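Local coordinates for protein pectinesterase 1 (PDB 1XG2) that hydrolyses the methyl esters of pectin's galacturonan chains in the plant cell wall, acting here as the mature catalytic domain of a longer precursor, at residues A[179-184]-A[215-220]. Numbering follows the deposited sequence.
Sequences NMVTAQ and FPTYLG
Met180 and Tyr218, paired on adjacent parallel strands, both set CG beside the backbone N (chi1 -47° and -60°), and a bend at chi2 then lays the methionine alongside the tyrosine, both side chains pointing the same way. The methionine CE comes within 3.5 Å of CD1 of Tyr218, and its sulfur lies 4.9 Å from the ring centroid, an oblique Met-aromatic contact. The other face carries Asn179 and Thr217, whose ND2 to OG1 bond of 3.3 Å is weak; the stronger partner of this amide is the carbonyl of Arg171.

Between the side chains runs a parallel ladder. Asn179 N donates to Pro216 O and Asn179 O accepts from Tyr218 N, both at 2.9 Å, while Val181 N reaches Tyr218 O almost straight, with 171° at the hydrogen. The chain then turns at Val181 and Leu219 together, and the corner is tied by Thr182: its backbone N (3.0 Å) and its OG1 (2.7 Å) both grip Leu219 O. With OG1 held between its own N and carbonyl carbon, the hydroxyl is turned to the neighbouring strand, where it meets Leu219 O slightly tilted from the carbonyl plane. A valine here would probably leave Leu219 O with the backbone N as its one donor from Thr182, and the corner less firmly fixed. Gly220 brings its CA to 3.1 Å from Thr182 O, and a CB on it would collide with the threonine OG1.

This pairing joins the last two strands of one parallel sheet of the pectinesterase beta-helix, successive coils turning their corners in step. Strand 155-157 flanks 179-184 on its other edge, Met180 adjoins Asp153, the predicted nucleophile, and Arg221, a probable substrate-binding residue, and Thr182 packs inward on strands 194-198 and 228-232.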
loop_
_atom_site.group_PDB
_atom_site.type_symbol
_atom_site.label_atom_id
_atom_site.label_comp_id
_atom_site.label_asym_id
_atom_site.label_seq_id
_atom_site.Cartn_x
_atom_site.Cartn_y
_atom_site.Cartn_z
ATOM N N ASN A 179 15.719 -3.886 -12.411
ATOM C CA ASN A 179 14.271 -3.862 -12.196
ATOM C C ASN A 179 13.891 -4.731 -11.000
ATOM O O ASN A 179 14.472 -5.790 -10.786
ATOM C CB ASN A 179 13.518 -4.352 -13.428
ATOM C CG ASN A 179 13.631 -3.406 -14.599
ATOM O OD1 ASN A 179 13.874 -2.221 -14.420
ATOM N ND2 ASN A 179 13.454 -3.934 -15.818
ATOM N N MET A 180 12.919 -4.256 -10.233
ATOM C CA MET A 180 12.342 -4.990 -9.115
ATOM C C MET A 180 10.831 -4.849 -9.234
ATOM O O MET A 180 10.297 -3.739 -9.098
ATOM C CB MET A 180 12.784 -4.405 -7.771
ATOM C CG MET A 180 14.248 -4.119 -7.650
ATOM S SD MET A 180 15.142 -5.622 -7.293
ATOM C CE MET A 180 16.786 -5.126 -7.808
ATOM N N VAL A 181 10.151 -5.964 -9.467
ATOM C CA VAL A 181 8.682 -5.973 -9.578
ATOM C C VAL A 181 8.050 -5.483 -8.291
ATOM O O VAL A 181 7.147 -4.649 -8.331
ATOM C CB VAL A 181 8.129 -7.363 -9.917
ATOM C CG1 VAL A 181 6.592 -7.338 -10.013
ATOM C CG2 VAL A 181 8.718 -7.860 -11.242
ATOM N N THR A 182 8.542 -5.980 -7.159
ATOM C CA THR A 182 8.035 -5.549 -5.841
ATOM C C THR A 182 9.120 -4.989 -4.932
ATOM O O THR A 182 10.288 -5.345 -5.040
ATOM C CB THR A 182 7.311 -6.682 -5.089
ATOM O OG1 THR A 182 8.221 -7.753 -4.783
ATOM C CG2 THR A 182 6.228 -7.306 -5.940
ATOM N N ALA A 183 8.708 -4.090 -4.051
ATOM C CA ALA A 183 9.499 -3.659 -2.908
ATOM C C ALA A 183 8.519 -3.538 -1.747
ATOM O O ALA A 183 8.007 -2.462 -1.441
ATOM C CB ALA A 183 10.178 -2.336 -3.186
ATOM N N GLN A 184 8.226 -4.673 -1.128
ATOM C CA GLN A 184 7.177 -4.743 -0.111
ATOM C C GLN A 184 7.746 -4.201 1.201
ATOM O O GLN A 184 8.817 -4.599 1.616
ATOM C CB GLN A 184 6.686 -6.183 0.028
ATOM C CG GLN A 184 5.236 -6.309 0.493
ATOM C CD GLN A 184 5.053 -5.939 1.953
ATOM O OE1 GLN A 184 4.008 -5.381 2.348
ATOM N NE2 GLN A 184 6.056 -6.232 2.760
ATOM N N PHE A 215 19.966 -5.655 -18.337
ATOM C CA PHE A 215 19.072 -5.121 -17.302
ATOM C C PHE A 215 18.337 -6.269 -16.648
ATOM O O PHE A 215 17.391 -6.792 -17.224
ATOM C CB PHE A 215 18.053 -4.160 -17.904
ATOM C CG PHE A 215 18.668 -3.021 -18.639
ATOM C CD1 PHE A 215 19.259 -1.977 -17.949
ATOM C CD2 PHE A 215 18.667 -2.993 -20.029
ATOM C CE1 PHE A 215 19.834 -0.902 -18.635
ATOM C CE2 PHE A 215 19.243 -1.925 -20.716
ATOM C CZ PHE A 215 19.827 -0.885 -20.022
ATOM N N PRO A 216 18.760 -6.658 -15.454
ATOM C CA PRO A 216 18.151 -7.799 -14.782
ATOM C C PRO A 216 16.822 -7.378 -14.173
ATOM O O PRO A 216 16.612 -6.185 -13.930
ATOM C CB PRO A 216 19.161 -8.123 -13.681
ATOM C CG PRO A 216 19.729 -6.787 -13.331
ATOM C CD PRO A 216 19.819 -6.047 -14.628
ATOM N N THR A 217 15.939 -8.344 -13.968
ATOM C CA THR A 217 14.666 -8.103 -13.308
ATOM C C THR A 217 14.512 -9.119 -12.198
ATOM O O THR A 217 14.667 -10.316 -12.420
ATOM C CB THR A 217 13.510 -8.237 -14.311
ATOM O OG1 THR A 217 13.602 -7.213 -15.309
ATOM C CG2 THR A 217 12.177 -8.000 -13.645
ATOM N N TYR A 218 14.217 -8.636 -11.000
ATOM C CA TYR A 218 13.961 -9.503 -9.873
ATOM C C TYR A 218 12.502 -9.367 -9.464
ATOM O O TYR A 218 11.870 -8.356 -9.721
ATOM C CB TYR A 218 14.845 -9.130 -8.692
ATOM C CG TYR A 218 16.340 -9.229 -8.962
ATOM C CD1 TYR A 218 17.022 -8.183 -9.555
ATOM C CD2 TYR A 218 17.062 -10.378 -8.617
ATOM C CE1 TYR A 218 18.387 -8.255 -9.798
ATOM C CE2 TYR A 218 18.440 -10.462 -8.855
ATOM C CZ TYR A 218 19.089 -9.396 -9.452
ATOM O OH TYR A 218 20.449 -9.441 -9.693
ATOM N N LEU A 219 11.989 -10.396 -8.813
ATOM C CA LEU A 219 10.633 -10.400 -8.280
ATOM C C LEU A 219 10.449 -9.392 -7.152
ATOM O O LEU A 219 9.366 -8.828 -6.992
ATOM C CB LEU A 219 10.259 -11.806 -7.806
ATOM C CG LEU A 219 10.195 -12.861 -8.908
ATOM C CD1 LEU A 219 10.063 -14.275 -8.299
ATOM C CD2 LEU A 219 9.063 -12.569 -9.890
ATOM N N GLY A 220 11.490 -9.182 -6.356
ATOM C CA GLY A 220 11.447 -8.178 -5.315
ATOM C C GLY A 220 12.749 -7.991 -4.565
ATOM O O GLY A 220 13.701 -8.766 -4.732
#